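Local coordinates for protein 2,3-bisphosphoglycerate-independent phosphoglycerate mutase (Pyrococcus horikoshii, PDB 2ZKT) that probably interconverts 2-phosphoglycerate and 3-phosphoglycerate in glycolysis as a metal-binding, cofactor-independent phosphoglycerate mutase of the alkaline phosphatase superfamily, at residues I43-G55 and E382-I396. Sequence-based numbering, arbitrary orientation.
Sequences IGILGQQDPIKPG and EAMKGGLGRIRGHDI
Asp-50 OD2 is gripped twice: Arg-390 NE donates to it at 2.8 Å, and a water donates at 2.9 Å to OD2 while accepting from Arg-392 NE. Arg-390 NH2 completes a side-on, two-nitrogen salt bridge, reaching Asp-50 OD1 at 3.0 Å on its syn lone pair. Both oxygens lie near the guanidinium plane, although carboxylate and guanidinium are turned 37° apart. Arg-390 CG stands opposite the backbone N (chi1 -180°) and the chain runs extended to NE, which carries the group away from its own strand, across to Asp-50 on the neighbouring one. Pro-54 CG lies over one guanidinium face, while Lys-53 CB sits 4.0 Å above the centre of the Arg-392 guanidinium. With an alanine at Asp-50, Arg-390 would probably lose its mate and be free to swing, and the bridging water would lose its acceptor.

Beneath these side chains, strand 45-50 pairs in parallel with 391-392, the edge strand of the mixed sheet; Ile-391 N donates to Gln-48 O and Asp-50 N to Ile-391 O. On the face bearing Gln-49, Ile-396 CD1 meets Gln-49 CG at 4.1 Å. Nearer the calcium site, Ile-45 CG2 packs on Leu-388 CG at 3.7 Å, and calcium ligand Asp-373 accepts from Leu-46 N and Gly-387 N. The chemistry thus implies an edge strand held by backbone bonds and fastened on one face by charge pairing.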
loop_
_atom_site.group_PDB
_atom_site.type_symbol
_atom_site.label_atom_id
_atom_site.label_comp_id
_atom_site.label_asym_id
_atom_site.label_seq_id
_atom_site.Cartn_x
_atom_site.Cartn_y
_atom_site.Cartn_z
ATOM N N ILE B 43 11.755 -12.981 -0.719
ATOM C CA ILE B 43 12.517 -14.199 -0.403
ATOM C C ILE B 43 11.820 -15.450 -0.962
ATOM O O ILE B 43 12.351 -16.568 -0.884
ATOM C CB ILE B 43 12.739 -14.368 1.145
ATOM C CG1 ILE B 43 11.448 -14.063 1.914
ATOM C CG2 ILE B 43 13.829 -13.422 1.621
ATOM C CD1 ILE B 43 10.436 -15.167 1.909
ATOM N N GLY B 44 10.630 -15.251 -1.536
ATOM C CA GLY B 44 9.887 -16.370 -2.103
ATOM C C GLY B 44 9.899 -16.443 -3.626
ATOM O O GLY B 44 10.833 -15.978 -4.300
ATOM N N ILE B 45 8.831 -17.020 -4.172
ATOM C CA ILE B 45 8.683 -17.182 -5.601
ATOM C C ILE B 45 7.255 -16.770 -5.938
ATOM O O ILE B 45 6.332 -17.001 -5.147
ATOM C CB ILE B 45 8.959 -18.663 -5.993
ATOM C CG1 ILE B 45 9.063 -18.812 -7.512
ATOM C CG2 ILE B 45 7.870 -19.585 -5.434
ATOM C CD1 ILE B 45 9.488 -20.226 -7.946
ATOM N N LEU B 46 7.072 -16.161 -7.108
ATOM C CA LEU B 46 5.757 -15.702 -7.552
ATOM C C LEU B 46 5.230 -16.417 -8.804
ATOM O O LEU B 46 5.990 -17.003 -9.586
ATOM C CB LEU B 46 5.810 -14.194 -7.834
ATOM C CG LEU B 46 5.296 -13.188 -6.783
ATOM C CD1 LEU B 46 5.884 -13.461 -5.421
ATOM C CD2 LEU B 46 5.643 -11.771 -7.258
ATOM N N GLY B 47 3.912 -16.336 -8.996
ATOM C CA GLY B 47 3.279 -16.933 -10.162
ATOM C C GLY B 47 1.862 -16.390 -10.354
ATOM O O GLY B 47 1.383 -15.572 -9.567
ATOM N N GLN B 48 1.196 -16.854 -11.415
ATOM C CA GLN B 48 -0.175 -16.454 -11.719
ATOM C C GLN B 48 -0.971 -17.743 -11.757
ATOM O O GLN B 48 -0.509 -18.752 -12.312
ATOM C CB GLN B 48 -0.293 -15.810 -13.107
ATOM C CG GLN B 48 0.662 -14.698 -13.412
ATOM C CD GLN B 48 0.375 -14.068 -14.772
ATOM O OE1 GLN B 48 -0.518 -13.223 -14.895
ATOM N NE2 GLN B 48 1.121 -14.485 -15.803
ATOM N N GLN B 49 -2.165 -17.733 -11.179
ATOM C CA GLN B 49 -2.967 -18.953 -11.213
ATOM C C GLN B 49 -4.347 -18.691 -11.768
ATOM O O GLN B 49 -4.959 -17.653 -11.481
ATOM C CB GLN B 49 -3.087 -19.582 -9.813
ATOM C CG GLN B 49 -3.839 -18.744 -8.791
ATOM C CD GLN B 49 -5.329 -19.079 -8.707
ATOM O OE1 GLN B 49 -5.870 -19.836 -9.520
ATOM N NE2 GLN B 49 -5.994 -18.502 -7.716
ATOM N N ASP B 50 -4.806 -19.628 -12.596
ATOM C CA ASP B 50 -6.143 -19.562 -13.165
ATOM C C ASP B 50 -6.955 -20.519 -12.296
ATOM O O ASP B 50 -6.673 -21.716 -12.250
ATOM C CB ASP B 50 -6.148 -20.048 -14.617
ATOM C CG ASP B 50 -5.456 -19.074 -15.562
ATOM O OD1 ASP B 50 -5.862 -17.880 -15.595
ATOM O OD2 ASP B 50 -4.518 -19.499 -16.278
ATOM N N PRO B 51 -7.939 -19.990 -11.545
ATOM C CA PRO B 51 -8.756 -20.877 -10.696
ATOM C C PRO B 51 -9.292 -22.036 -11.550
ATOM O O PRO B 51 -9.187 -23.201 -11.182
ATOM C CB PRO B 51 -9.888 -19.963 -10.223
ATOM C CG PRO B 51 -9.228 -18.587 -10.181
ATOM C CD PRO B 51 -8.359 -18.571 -11.428
ATOM N N ILE B 52 -9.850 -21.705 -12.712
ATOM C CA ILE B 52 -10.402 -22.740 -13.591
ATOM C C ILE B 52 -9.578 -22.907 -14.868
ATOM O O ILE B 52 -9.080 -23.992 -15.161
ATOM C CB ILE B 52 -11.880 -22.414 -13.937
ATOM C CG1 ILE B 52 -12.700 -22.373 -12.634
ATOM C CG2 ILE B 52 -12.454 -23.458 -14.891
ATOM C CD1 ILE B 52 -14.156 -22.028 -12.824
ATOM N N LYS B 53 -9.438 -21.824 -15.626
ATOM C CA LYS B 53 -8.671 -21.838 -16.866
ATOM C C LYS B 53 -8.619 -20.405 -17.404
ATOM O O LYS B 53 -9.406 -19.551 -16.989
ATOM C CB LYS B 53 -9.317 -22.775 -17.894
ATOM C CG LYS B 53 -10.777 -22.459 -18.241
ATOM C CD LYS B 53 -11.309 -23.404 -19.342
ATOM C CE LYS B 53 -12.772 -23.081 -19.682
ATOM N NZ LYS B 53 -13.299 -23.838 -20.852
ATOM N N PRO B 54 -7.684 -20.123 -18.329
ATOM C CA PRO B 54 -7.544 -18.775 -18.910
ATOM C C PRO B 54 -8.873 -18.123 -19.330
ATOM O O PRO B 54 -9.654 -18.697 -20.112
ATOM C CB PRO B 54 -6.617 -19.009 -20.104
ATOM C CG PRO B 54 -5.763 -20.157 -19.645
ATOM C CD PRO B 54 -6.763 -21.081 -18.978
ATOM N N GLY B 55 -9.127 -16.930 -18.795
ATOM C CA GLY B 55 -10.331 -16.183 -19.130
ATOM C C GLY B 55 -11.668 -16.719 -18.641
ATOM O O GLY B 55 -12.712 -16.221 -19.068
ATOM N N GLU B 382 4.266 -8.155 -11.312
ATOM C CA GLU B 382 5.429 -8.851 -10.773
ATOM C C GLU B 382 5.195 -10.378 -10.906
ATOM O O GLU B 382 6.099 -11.132 -11.282
ATOM C CB GLU B 382 5.614 -8.448 -9.299
ATOM C CG GLU B 382 7.018 -8.663 -8.725
ATOM C CD GLU B 382 8.045 -7.635 -9.216
ATOM O OE1 GLU B 382 7.644 -6.530 -9.638
ATOM O OE2 GLU B 382 9.258 -7.923 -9.156
ATOM N N ALA B 383 3.971 -10.823 -10.618
ATOM C CA ALA B 383 3.643 -12.242 -10.712
ATOM C C ALA B 383 3.788 -12.739 -12.150
ATOM O O ALA B 383 4.047 -13.905 -12.422
ATOM C CB ALA B 383 2.197 -12.420 -10.240
ATOM N N MET B 384 3.572 -11.803 -13.097
ATOM C CA MET B 384 3.768 -12.127 -14.506
ATOM C C MET B 384 5.229 -12.514 -14.792
ATOM O O MET B 384 5.563 -13.087 -15.823
ATOM C CB MET B 384 3.400 -10.885 -15.334
ATOM C CG MET B 384 1.901 -10.775 -15.650
ATOM S SD MET B 384 1.505 -9.235 -16.503
ATOM C CE MET B 384 0.167 -8.684 -15.426
ATOM N N LYS B 385 6.121 -12.150 -13.842
ATOM C CA LYS B 385 7.548 -12.461 -14.008
ATOM C C LYS B 385 8.025 -13.514 -12.990
ATOM O O LYS B 385 9.208 -13.821 -12.883
ATOM C CB LYS B 385 8.366 -11.174 -13.815
ATOM C CG LYS B 385 7.976 -10.056 -14.784
ATOM C CD LYS B 385 8.862 -8.813 -14.599
ATOM C CE LYS B 385 8.830 -8.266 -13.163
ATOM N NZ LYS B 385 9.611 -7.031 -13.102
ATOM N N GLY B 386 7.104 -14.083 -12.214
ATOM C CA GLY B 386 7.498 -15.072 -11.216
ATOM C C GLY B 386 7.964 -16.415 -11.769
ATOM O O GLY B 386 7.515 -16.872 -12.821
ATOM N N GLY B 387 8.866 -17.050 -11.020
ATOM C CA GLY B 387 9.414 -18.346 -11.393
ATOM C C GLY B 387 8.452 -19.531 -11.395
ATOM O O GLY B 387 8.803 -20.577 -11.940
ATOM N N LEU B 388 7.259 -19.387 -10.803
ATOM C CA LEU B 388 6.282 -20.494 -10.795
ATOM C C LEU B 388 5.566 -20.596 -12.136
ATOM O O LEU B 388 4.996 -21.649 -12.471
ATOM C CB LEU B 388 5.221 -20.314 -9.698
ATOM C CG LEU B 388 5.634 -20.545 -8.231
ATOM C CD1 LEU B 388 4.481 -20.148 -7.274
ATOM C CD2 LEU B 388 6.013 -22.021 -8.056
ATOM N N GLY B 389 5.598 -19.498 -12.897
ATOM C CA GLY B 389 4.931 -19.462 -14.189
ATOM C C GLY B 389 3.420 -19.354 -14.027
ATOM O O GLY B 389 2.924 -19.015 -12.950
ATOM N N ARG B 390 2.681 -19.645 -15.097
ATOM C CA ARG B 390 1.220 -19.585 -15.068
ATOM C C ARG B 390 0.686 -21.004 -14.831
ATOM O O ARG B 390 0.761 -21.864 -15.715
ATOM C CB ARG B 390 0.684 -19.027 -16.392
ATOM C CG ARG B 390 -0.834 -18.927 -16.444
ATOM C CD ARG B 390 -1.299 -18.032 -17.596
ATOM N NE ARG B 390 -2.733 -17.734 -17.500
ATOM C CZ ARG B 390 -3.365 -16.807 -18.224
ATOM N NH1 ARG B 390 -2.703 -16.066 -19.114
ATOM N NH2 ARG B 390 -4.670 -16.621 -18.054
ATOM N N ILE B 391 0.152 -21.241 -13.630
ATOM C CA ILE B 391 -0.374 -22.558 -13.252
ATOM C C ILE B 391 -1.883 -22.519 -12.961
ATOM O O ILE B 391 -2.511 -21.449 -13.038
ATOM C CB ILE B 391 0.343 -23.063 -11.984
ATOM C CG1 ILE B 391 -0.003 -22.155 -10.796
ATOM C CG2 ILE B 391 1.844 -23.045 -12.196
ATOM C CD1 ILE B 391 0.816 -22.453 -9.557
ATOM N N ARG B 392 -2.459 -23.681 -12.638
ATOM C CA ARG B 392 -3.887 -23.782 -12.308
ATOM C C ARG B 392 -4.032 -23.693 -10.785
ATOM O O ARG B 392 -3.098 -24.010 -10.028
ATOM C CB ARG B 392 -4.498 -25.125 -12.782
ATOM C CG ARG B 392 -4.664 -25.277 -14.299
ATOM C CD ARG B 392 -5.628 -24.245 -14.888
ATOM N NE ARG B 392 -5.432 -24.108 -16.336
ATOM C CZ ARG B 392 -5.988 -24.899 -17.254
ATOM N NH1 ARG B 392 -6.802 -25.887 -16.882
ATOM N NH2 ARG B 392 -5.710 -24.715 -18.543
ATOM N N GLY B 393 -5.219 -23.274 -10.347
ATOM C CA GLY B 393 -5.480 -23.151 -8.925
ATOM C C GLY B 393 -5.309 -24.473 -8.200
ATOM O O GLY B 393 -4.854 -24.484 -7.056
ATOM N N HIS B 394 -5.655 -25.586 -8.853
ATOM C CA HIS B 394 -5.524 -26.899 -8.202
ATOM C C HIS B 394 -4.082 -27.450 -8.220
ATOM O O HIS B 394 -3.817 -28.580 -7.822
ATOM C CB HIS B 394 -6.541 -27.917 -8.791
ATOM C CG HIS B 394 -6.489 -28.010 -10.310
ATOM N ND1 HIS B 394 -5.437 -28.533 -10.992
ATOM C CD2 HIS B 394 -7.460 -27.603 -11.235
ATOM C CE1 HIS B 394 -5.770 -28.444 -12.298
ATOM N NE2 HIS B 394 -6.976 -27.891 -12.473
ATOM N N ASP B 395 -3.137 -26.631 -8.724
ATOM C CA ASP B 395 -1.715 -26.978 -8.642
ATOM C C ASP B 395 -1.080 -26.519 -7.320
ATOM O O ASP B 395 -0.005 -26.961 -6.930
ATOM C CB ASP B 395 -0.994 -26.319 -9.822
ATOM C CG ASP B 395 -1.369 -27.044 -11.110
ATOM O OD1 ASP B 395 -1.347 -28.278 -11.101
ATOM O OD2 ASP B 395 -1.679 -26.378 -12.096
ATOM N N ILE B 396 -1.769 -25.553 -6.671
ATOM C CA ILE B 396 -1.176 -24.864 -5.519
ATOM C C ILE B 396 -0.953 -25.793 -4.316
ATOM O O ILE B 396 0.103 -25.811 -3.688
ATOM C CB ILE B 396 -2.118 -23.719 -5.121
ATOM C CG1 ILE B 396 -2.157 -22.651 -6.215
ATOM C CG2 ILE B 396 -1.606 -23.038 -3.829
ATOM C CD1 ILE B 396 -3.091 -21.490 -5.854
HETATM O O HOH W 1 3.893 -16.046 -14.554
HETATM O O HOH W 2 -3.368 -22.169 -16.506
#